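Local coordinates for succinate dehydrogenase subunit B (PDB 6LUM), which probably passes electrons from the flavin-bearing subunit A through its 2Fe-2S, 4Fe-4S and 3Fe-4S clusters toward the membrane-bound quinone site, at residues V26-A31 and N58-V63; D54-L59 and V99-M104; G69-R74 and E126-V131. One frame throughout, in Å; residues are numbered along the deposited sequence.

Contact 1: residues V26-A31 and N58-V63; sequences VTLKIA and NLLHYV
L28 and I30 of strand 27-32 pack against L59, L60 and V63 of helix 56-67, the strand-on-helix layer of the beta-grasp fold found in 2Fe-2S ferredoxin domains. The two short segments lie 10.5 Å apart at their axes and run at 77° to each other, and the gap between them is filled by leucine, isoleucine and valine side chains. L28 sits at the middle of it. Its CG lies beside the backbone N, opposite the carbonyl carbon (chi1 -46°), which directs both methyls at the helix: CD2 comes within 4.0 Å of L59 CD1, while CD1 passes V63, the two side chains running in opposite senses, with 3.8 Å to V63 CG2. All five residues are buried, and F46 of the neighbouring strand 42-47 also packs on I30 and V63.

The margins are looser. V26 comes no closer than 4.6 Å to the helix segment through its side-chain atoms, T27 turns its side chain away, and K29 lies on the partly exposed side, where it makes a cation-pi contact with W43. On the helix, N58 and Y62 are likewise partly exposed and take no part in the packing. Although the CB of L60 is not aimed at the strand, its extended end carries CD2 over to I30, whose CD1 it meets at 3.8 Å.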
loop_
_atom_site.group_PDB
_atom_site.type_symbol
_atom_site.label_atom_id
_atom_site.label_comp_id
_atom_site.label_asym_id
_atom_site.label_seq_id
_atom_site.Cartn_x
_atom_site.Cartn_y
_atom_site.Cartn_z
ATOM N N VAL J 26 27.684 -48.851 -17.802
ATOM C CA VAL J 26 27.524 -48.167 -16.528
ATOM C C VAL J 26 26.186 -48.530 -15.892
ATOM O O VAL J 26 25.188 -48.781 -16.571
ATOM C CB VAL J 26 27.643 -46.653 -16.757
ATOM C CG1 VAL J 26 27.404 -45.880 -15.487
ATOM C CG2 VAL J 26 29.001 -46.324 -17.313
ATOM N N THR J 27 26.174 -48.571 -14.565
ATOM C CA THR J 27 24.973 -48.856 -13.793
ATOM C C THR J 27 24.453 -47.566 -13.180
ATOM O O THR J 27 25.235 -46.766 -12.663
ATOM C CB THR J 27 25.265 -49.878 -12.695
ATOM O OG1 THR J 27 25.493 -51.161 -13.285
ATOM C CG2 THR J 27 24.109 -49.975 -11.732
ATOM N N LEU J 28 23.144 -47.358 -13.254
ATOM C CA LEU J 28 22.485 -46.235 -12.606
ATOM C C LEU J 28 21.657 -46.745 -11.441
ATOM O O LEU J 28 21.139 -47.861 -11.484
ATOM C CB LEU J 28 21.579 -45.475 -13.574
ATOM C CG LEU J 28 22.106 -45.115 -14.958
ATOM C CD1 LEU J 28 20.973 -44.583 -15.788
ATOM C CD2 LEU J 28 23.205 -44.093 -14.872
ATOM N N LYS J 29 21.533 -45.930 -10.405
ATOM C CA LYS J 29 20.729 -46.258 -9.235
ATOM C C LYS J 29 19.711 -45.150 -9.042
ATOM O O LYS J 29 19.989 -44.161 -8.365
ATOM C CB LYS J 29 21.595 -46.421 -7.996
ATOM C CG LYS J 29 22.024 -47.838 -7.717
ATOM C CD LYS J 29 22.790 -47.915 -6.424
ATOM C CE LYS J 29 21.924 -47.498 -5.262
ATOM N NZ LYS J 29 22.676 -47.556 -3.982
ATOM N N ILE J 30 18.553 -45.305 -9.612
ATOM C CA ILE J 30 17.527 -44.282 -9.505
ATOM C C ILE J 30 16.829 -44.476 -8.173
ATOM O O ILE J 30 16.806 -45.583 -7.636
ATOM C CB ILE J 30 16.535 -44.369 -10.675
ATOM C CG1 ILE J 30 17.270 -44.467 -12.003
ATOM C CG2 ILE J 30 15.689 -43.130 -10.725
ATOM C CD1 ILE J 30 18.061 -43.277 -12.326
ATOM N N ALA J 31 16.276 -43.403 -7.625
ATOM C CA ALA J 31 15.495 -43.484 -6.396
ATOM C C ALA J 31 14.030 -43.345 -6.768
ATOM O O ALA J 31 13.465 -42.253 -6.754
ATOM C CB ALA J 31 15.928 -42.414 -5.410
ATOM N N ASN J 58 21.433 -38.509 -21.715
ATOM C CA ASN J 58 21.370 -39.582 -22.696
ATOM C C ASN J 58 21.114 -40.917 -22.025
ATOM O O ASN J 58 20.359 -41.748 -22.539
ATOM C CB ASN J 58 22.660 -39.636 -23.502
ATOM C CG ASN J 58 22.882 -38.398 -24.321
ATOM O OD1 ASN J 58 22.261 -37.371 -24.089
ATOM N ND2 ASN J 58 23.779 -38.485 -25.285
ATOM N N LEU J 59 21.715 -41.137 -20.857
ATOM C CA LEU J 59 21.522 -42.421 -20.190
ATOM C C LEU J 59 20.120 -42.549 -19.606
ATOM O O LEU J 59 19.508 -43.620 -19.674
ATOM C CB LEU J 59 22.569 -42.613 -19.103
ATOM C CG LEU J 59 24.040 -42.624 -19.492
ATOM C CD1 LEU J 59 24.770 -43.473 -18.497
ATOM C CD2 LEU J 59 24.244 -43.152 -20.880
ATOM N N LEU J 60 19.592 -41.475 -19.028
ATOM C CA LEU J 60 18.229 -41.519 -18.521
ATOM C C LEU J 60 17.222 -41.660 -19.650
ATOM O O LEU J 60 16.174 -42.285 -19.472
ATOM C CB LEU J 60 17.937 -40.270 -17.701
ATOM C CG LEU J 60 18.740 -40.073 -16.423
ATOM C CD1 LEU J 60 18.463 -38.721 -15.849
ATOM C CD2 LEU J 60 18.380 -41.121 -15.435
ATOM N N HIS J 61 17.523 -41.101 -20.819
ATOM C CA HIS J 61 16.683 -41.327 -21.986
ATOM C C HIS J 61 16.711 -42.783 -22.406
ATOM O O HIS J 61 15.675 -43.350 -22.742
ATOM C CB HIS J 61 17.137 -40.443 -23.140
ATOM C CG HIS J 61 16.551 -39.068 -23.118
ATOM N ND1 HIS J 61 17.163 -37.994 -23.721
ATOM C CD2 HIS J 61 15.409 -38.596 -22.574
ATOM C CE1 HIS J 61 16.425 -36.916 -23.541
ATOM N NE2 HIS J 61 15.353 -37.255 -22.852
ATOM N N TYR J 62 17.887 -43.400 -22.425
ATOM C CA TYR J 62 17.958 -44.832 -22.695
ATOM C C TYR J 62 17.075 -45.612 -21.733
ATOM O O TYR J 62 16.290 -46.470 -22.150
ATOM C CB TYR J 62 19.403 -45.309 -22.597
ATOM C CG TYR J 62 19.642 -46.717 -23.076
ATOM C CD1 TYR J 62 19.196 -47.807 -22.350
ATOM C CD2 TYR J 62 20.343 -46.954 -24.240
ATOM C CE1 TYR J 62 19.423 -49.086 -22.780
ATOM C CE2 TYR J 62 20.575 -48.232 -24.676
ATOM C CZ TYR J 62 20.114 -49.292 -23.942
ATOM O OH TYR J 62 20.348 -50.570 -24.379
ATOM N N VAL J 63 17.195 -45.334 -20.438
ATOM C CA VAL J 63 16.389 -46.052 -19.453
ATOM C C VAL J 63 14.905 -45.867 -19.737
ATOM O O VAL J 63 14.138 -46.832 -19.777
ATOM C CB VAL J 63 16.732 -45.596 -18.027
ATOM C CG1 VAL J 63 15.641 -46.006 -17.095
ATOM C CG2 VAL J 63 18.024 -46.193 -17.586
#

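Contact 2: residues D54-L59 and V99-M104; sequences DRLLNL and VLMRDM
The N-cap residue of helix 56-67, R55, and the first turn behind it, with L56 and L59, rest on loop residues V99, L100 and M101, just beyond the 2Fe-2S pocket residue C97. R55 starts away from the loop, but a bend at chi2 (143°) brings the chain back along L100, the two side chains lying side by side and pointing the same way. L100 CB lies over one face of the guanidinium, offset toward its rim, and L100 CD1 comes within 3.4 Å of R55 NH1, while R55 CG lies 3.7 Å from L100 N. The polar end is held further on, where R55 NH2 donates a hydrogen bond to the carbonyl O of C97. A leucine here would probably leave C97 O without this donor and L100 without the flat group it lies on. In the ferredoxin-like beta-grasp domain this helix start borders the cluster, which L57 touches directly, so R55 links the head of the helix to the backbone of C97, one of the cluster-pocket cysteines.

Deeper in, the contact turns apolar. M101 is extended beyond CG and reaches inward to place CE 3.5 Å from L56 CD1, the two chains crossing at a slant. The same methyl group meets L59 end to end, 3.5 Å from L59 CD1, and the sulfur SD lies 3.6 Å from that carbon. V99, at the start of its segment, sets CG2 3.4 Å from L56 CB. Sheet residues back the cluster of side chains: I89 packs on L56 and V99, I117 on L56, and I115 on M101.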
loop_
_atom_site.group_PDB
_atom_site.type_symbol
_atom_site.label_atom_id
_atom_site.label_comp_id
_atom_site.label_asym_id
_atom_site.label_seq_id
_atom_site.Cartn_x
_atom_site.Cartn_y
_atom_site.Cartn_z
ATOM N N ASP J 54 28.700 -39.033 -24.182
ATOM C CA ASP J 54 27.377 -39.177 -23.600
ATOM C C ASP J 54 27.216 -38.210 -22.447
ATOM O O ASP J 54 28.128 -37.462 -22.099
ATOM C CB ASP J 54 27.103 -40.595 -23.099
ATOM C CG ASP J 54 26.734 -41.543 -24.207
ATOM O OD1 ASP J 54 26.203 -41.081 -25.236
ATOM O OD2 ASP J 54 26.941 -42.761 -24.037
ATOM N N ARG J 55 26.028 -38.249 -21.855
ATOM C CA ARG J 55 25.694 -37.455 -20.690
ATOM C C ARG J 55 24.610 -38.187 -19.921
ATOM O O ARG J 55 23.939 -39.081 -20.450
ATOM C CB ARG J 55 25.248 -36.053 -21.084
ATOM C CG ARG J 55 26.395 -35.114 -21.296
ATOM C CD ARG J 55 26.158 -34.168 -22.428
ATOM N NE ARG J 55 27.388 -33.483 -22.800
ATOM C CZ ARG J 55 27.816 -32.361 -22.235
ATOM N NH1 ARG J 55 28.946 -31.797 -22.634
ATOM N NH2 ARG J 55 27.110 -31.800 -21.270
ATOM N N LEU J 56 24.446 -37.812 -18.657
ATOM C CA LEU J 56 23.460 -38.510 -17.851
ATOM C C LEU J 56 22.070 -38.366 -18.439
ATOM O O LEU J 56 21.216 -39.224 -18.218
ATOM C CB LEU J 56 23.478 -38.006 -16.417
ATOM C CG LEU J 56 22.725 -38.890 -15.443
ATOM C CD1 LEU J 56 23.271 -40.270 -15.507
ATOM C CD2 LEU J 56 22.864 -38.362 -14.071
ATOM N N LEU J 57 21.822 -37.307 -19.203
ATOM C CA LEU J 57 20.536 -37.188 -19.872
ATOM C C LEU J 57 20.382 -38.253 -20.940
ATOM O O LEU J 57 19.315 -38.849 -21.070
ATOM C CB LEU J 57 20.382 -35.803 -20.481
ATOM C CG LEU J 57 18.954 -35.320 -20.648
ATOM C CD1 LEU J 57 18.263 -35.343 -19.316
ATOM C CD2 LEU J 57 18.948 -33.939 -21.229
ATOM N N ASN J 58 21.433 -38.509 -21.715
ATOM C CA ASN J 58 21.370 -39.582 -22.696
ATOM C C ASN J 58 21.114 -40.917 -22.025
ATOM O O ASN J 58 20.359 -41.748 -22.539
ATOM C CB ASN J 58 22.660 -39.636 -23.502
ATOM C CG ASN J 58 22.882 -38.398 -24.321
ATOM O OD1 ASN J 58 22.261 -37.371 -24.089
ATOM N ND2 ASN J 58 23.779 -38.485 -25.285
ATOM N N LEU J 59 21.715 -41.137 -20.857
ATOM C CA LEU J 59 21.522 -42.421 -20.190
ATOM C C LEU J 59 20.120 -42.549 -19.606
ATOM O O LEU J 59 19.508 -43.620 -19.674
ATOM C CB LEU J 59 22.569 -42.613 -19.103
ATOM C CG LEU J 59 24.040 -42.624 -19.492
ATOM C CD1 LEU J 59 24.770 -43.473 -18.497
ATOM C CD2 LEU J 59 24.244 -43.152 -20.880
ATOM N N VAL J 99 26.669 -33.651 -16.954
ATOM C CA VAL J 99 27.618 -34.398 -16.151
ATOM C C VAL J 99 28.718 -35.028 -16.988
ATOM O O VAL J 99 29.724 -35.474 -16.426
ATOM C CB VAL J 99 26.922 -35.467 -15.311
ATOM C CG1 VAL J 99 25.746 -34.872 -14.593
ATOM C CG2 VAL J 99 26.537 -36.589 -16.184
ATOM N N LEU J 100 28.566 -35.100 -18.309
ATOM C CA LEU J 100 29.714 -35.190 -19.211
ATOM C C LEU J 100 30.598 -36.397 -18.884
ATOM O O LEU J 100 31.699 -36.276 -18.353
ATOM C CB LEU J 100 30.517 -33.889 -19.173
ATOM C CG LEU J 100 31.715 -33.812 -20.105
ATOM C CD1 LEU J 100 31.268 -34.027 -21.528
ATOM C CD2 LEU J 100 32.401 -32.472 -19.950
ATOM N N MET J 101 30.072 -37.565 -19.170
ATOM C CA MET J 101 30.794 -38.796 -18.851
ATOM C C MET J 101 32.040 -39.018 -19.674
ATOM O O MET J 101 32.571 -40.122 -19.573
ATOM C CB MET J 101 29.859 -39.983 -19.010
ATOM C CG MET J 101 28.717 -39.905 -18.061
ATOM S SD MET J 101 27.679 -41.344 -18.095
ATOM C CE MET J 101 26.457 -40.784 -16.937
ATOM N N ARG J 102 32.510 -38.056 -20.471
ATOM C CA ARG J 102 33.787 -38.193 -21.167
ATOM C C ARG J 102 34.923 -38.541 -20.216
ATOM O O ARG J 102 35.901 -39.174 -20.624
ATOM C CB ARG J 102 34.114 -36.893 -21.906
ATOM C CG ARG J 102 35.229 -36.985 -22.933
ATOM C CD ARG J 102 35.374 -35.665 -23.690
ATOM N NE ARG J 102 34.094 -35.178 -24.202
ATOM C CZ ARG J 102 33.876 -33.947 -24.655
ATOM N NH1 ARG J 102 34.854 -33.052 -24.665
ATOM N NH2 ARG J 102 32.671 -33.609 -25.096
ATOM N N ASP J 103 34.814 -38.141 -18.954
ATOM C CA ASP J 103 35.880 -38.356 -17.981
ATOM C C ASP J 103 35.572 -39.585 -17.126
ATOM O O ASP J 103 35.186 -39.498 -15.959
ATOM C CB ASP J 103 36.069 -37.106 -17.127
ATOM C CG ASP J 103 34.758 -36.549 -16.607
ATOM O OD1 ASP J 103 33.741 -37.263 -16.660
ATOM O OD2 ASP J 103 34.739 -35.390 -16.152
ATOM N N MET J 104 35.752 -40.754 -17.733
ATOM C CA MET J 104 35.689 -42.023 -17.011
ATOM C C MET J 104 37.002 -42.765 -17.240
ATOM O O MET J 104 37.124 -43.624 -18.116
ATOM C CB MET J 104 34.439 -42.845 -17.437
ATOM C CG MET J 104 34.312 -43.136 -18.924
ATOM S SD MET J 104 32.768 -43.974 -19.336
ATOM C CE MET J 104 32.898 -44.039 -21.119
#

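Contact 3: residues G69-R74 and E126-V131; sequences GTLTFR and EKDLVV
T72 N donates to the D128 carboxylate at OD2, a nearly straight bond (161°) whose modelled length is too short to be taken literally at this resolution. Two residues on, R74 stretches out from CG to NE and grips the carbonyl O of V131 with both terminal nitrogens, NH1 at 3.0 Å and NH2 more weakly at 3.3 Å; the oxygen sits 20° out of the guanidinium plane. The V130 side chain crosses that of R74 at about a right angle, with CG1 over one face of the guanidinium and 3.9 Å from R74 NH2. Beside the T72-D128 bond is an apolar patch, where L129 CD1 is 4.0 Å from L71 CD1 and L129 CB is 4.1 Å from F73 CB.

The acceptors are presented by a tight hairpin: a type II turn runs from K127 to V130, and E126 and K127 both face V130 in a classic beta bulge. K127 NZ forms a salt bridge with D128 OD1 at 3.6 Å, and R32 adds a long, weak ion pair to that oxygen. Farther out, R74 NE forms a salt bridge with E161 of subunit A, whose Y501 also packs on T72 and K127.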
loop_
_atom_site.group_PDB
_atom_site.type_symbol
_atom_site.label_atom_id
_atom_site.label_comp_id
_atom_site.label_asym_id
_atom_site.label_seq_id
_atom_site.Cartn_x
_atom_site.Cartn_y
_atom_site.Cartn_z
ATOM N N GLY J 69 10.017 -46.912 -18.221
ATOM C CA GLY J 69 8.984 -46.173 -18.907
ATOM C C GLY J 69 7.951 -45.659 -17.940
ATOM O O GLY J 69 7.071 -44.880 -18.306
ATOM N N THR J 70 8.071 -46.071 -16.688
ATOM C CA THR J 70 7.440 -45.359 -15.592
ATOM C C THR J 70 8.317 -44.219 -15.084
ATOM O O THR J 70 7.839 -43.369 -14.329
ATOM C CB THR J 70 7.124 -46.337 -14.455
ATOM O OG1 THR J 70 6.423 -47.465 -14.987
ATOM C CG2 THR J 70 6.235 -45.694 -13.412
ATOM N N LEU J 71 9.576 -44.166 -15.515
ATOM C CA LEU J 71 10.542 -43.196 -15.012
ATOM C C LEU J 71 10.294 -41.833 -15.640
ATOM O O LEU J 71 10.384 -41.685 -16.860
ATOM C CB LEU J 71 11.959 -43.667 -15.315
ATOM C CG LEU J 71 13.061 -42.676 -14.980
ATOM C CD1 LEU J 71 12.982 -42.305 -13.524
ATOM C CD2 LEU J 71 14.399 -43.276 -15.283
ATOM N N THR J 72 9.995 -40.838 -14.818
ATOM C CA THR J 72 9.763 -39.497 -15.317
ATOM C C THR J 72 10.838 -38.553 -14.806
ATOM O O THR J 72 11.466 -38.789 -13.780
ATOM C CB THR J 72 8.392 -38.975 -14.900
ATOM O OG1 THR J 72 8.424 -38.624 -13.518
ATOM C CG2 THR J 72 7.349 -40.032 -15.113
ATOM N N PHE J 73 11.046 -37.479 -15.556
ATOM C CA PHE J 73 11.963 -36.409 -15.206
ATOM C C PHE J 73 11.737 -35.294 -16.208
ATOM O O PHE J 73 11.128 -35.505 -17.259
ATOM C CB PHE J 73 13.420 -36.868 -15.210
ATOM C CG PHE J 73 13.875 -37.455 -16.507
ATOM C CD1 PHE J 73 13.610 -38.762 -16.820
ATOM C CD2 PHE J 73 14.593 -36.702 -17.400
ATOM C CE1 PHE J 73 14.031 -39.292 -18.001
ATOM C CE2 PHE J 73 15.016 -37.235 -18.582
ATOM C CZ PHE J 73 14.730 -38.527 -18.882
ATOM N N ARG J 74 12.211 -34.108 -15.869
ATOM C CA ARG J 74 12.030 -32.941 -16.712
ATOM C C ARG J 74 13.270 -32.714 -17.559
ATOM O O ARG J 74 14.388 -32.969 -17.115
ATOM C CB ARG J 74 11.742 -31.711 -15.867
ATOM C CG ARG J 74 10.445 -31.773 -15.142
ATOM C CD ARG J 74 10.216 -30.528 -14.355
ATOM N NE ARG J 74 8.884 -30.494 -13.777
ATOM C CZ ARG J 74 8.641 -30.318 -12.487
ATOM N NH1 ARG J 74 9.645 -30.165 -11.647
ATOM N NH2 ARG J 74 7.401 -30.295 -12.037
ATOM N N GLU J 126 7.100 -35.376 -6.389
ATOM C CA GLU J 126 5.840 -35.732 -7.022
ATOM C C GLU J 126 5.884 -37.067 -7.735
ATOM O O GLU J 126 4.864 -37.747 -7.804
ATOM C CB GLU J 126 5.424 -34.651 -8.020
ATOM C CG GLU J 126 5.135 -33.317 -7.381
ATOM C CD GLU J 126 3.933 -33.358 -6.461
ATOM O OE1 GLU J 126 2.820 -33.029 -6.916
ATOM O OE2 GLU J 126 4.096 -33.718 -5.278
ATOM N N LYS J 127 7.034 -37.449 -8.269
ATOM C CA LYS J 127 7.277 -38.771 -8.817
ATOM C C LYS J 127 8.785 -38.965 -8.789
ATOM O O LYS J 127 9.503 -38.169 -8.176
ATOM C CB LYS J 127 6.664 -38.897 -10.218
ATOM C CG LYS J 127 6.290 -40.304 -10.610
ATOM C CD LYS J 127 5.131 -40.298 -11.561
ATOM C CE LYS J 127 4.940 -41.653 -12.184
ATOM N NZ LYS J 127 6.182 -42.133 -12.819
ATOM N N ASP J 128 9.276 -40.001 -9.437
ATOM C CA ASP J 128 10.718 -40.172 -9.482
ATOM C C ASP J 128 11.373 -39.011 -10.206
ATOM O O ASP J 128 10.969 -38.654 -11.308
ATOM C CB ASP J 128 11.049 -41.494 -10.153
ATOM C CG ASP J 128 10.156 -41.775 -11.316
ATOM O OD1 ASP J 128 9.307 -42.682 -11.190
ATOM O OD2 ASP J 128 10.296 -41.108 -12.356
ATOM N N LEU J 129 12.352 -38.391 -9.557
ATOM C CA LEU J 129 13.167 -37.300 -10.081
ATOM C C LEU J 129 12.370 -36.061 -10.454
ATOM O O LEU J 129 12.935 -35.129 -11.020
ATOM C CB LEU J 129 13.992 -37.742 -11.291
ATOM C CG LEU J 129 14.721 -39.070 -11.208
ATOM C CD1 LEU J 129 15.418 -39.353 -12.504
ATOM C CD2 LEU J 129 15.702 -39.043 -10.096
ATOM N N VAL J 130 11.084 -36.001 -10.139
ATOM C CA VAL J 130 10.266 -34.820 -10.386
ATOM C C VAL J 130 9.857 -34.251 -9.038
ATOM O O VAL J 130 9.342 -34.981 -8.188
ATOM C CB VAL J 130 9.030 -35.148 -11.238
ATOM C CG1 VAL J 130 8.080 -34.006 -11.216
ATOM C CG2 VAL J 130 9.428 -35.427 -12.641
ATOM N N VAL J 131 10.091 -32.962 -8.830
ATOM C CA VAL J 131 9.732 -32.321 -7.578
ATOM C C VAL J 131 8.736 -31.210 -7.862
ATOM O O VAL J 131 8.439 -30.885 -9.007
ATOM C CB VAL J 131 10.952 -31.778 -6.820
ATOM C CG1 VAL J 131 11.975 -32.864 -6.640
ATOM C CG2 VAL J 131 11.540 -30.622 -7.551
#

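In the fold
From the N terminus, contact 1 closes the first loop, bringing helix 56-67 back onto strand 27-32 after the chain has passed through strand 42-47. Contact 2 starts on that same helix, sharing N58 and L59 with contact 1, and closes the long excursion that carries the 2Fe-2S cysteines C77, C82 and C97. Contact 3 opens only after contact 1 has closed; it crosses contact 2, since its first segment falls inside that excursion and its second, the hairpin 125-131, lies beyond it. The three meet across the helix: L28 touches L56, V63 packs on L71, and F73 reaches L57 and L60, tying the sheet and the loop 69-74 to one helix, with the hairpin joined through contact 3.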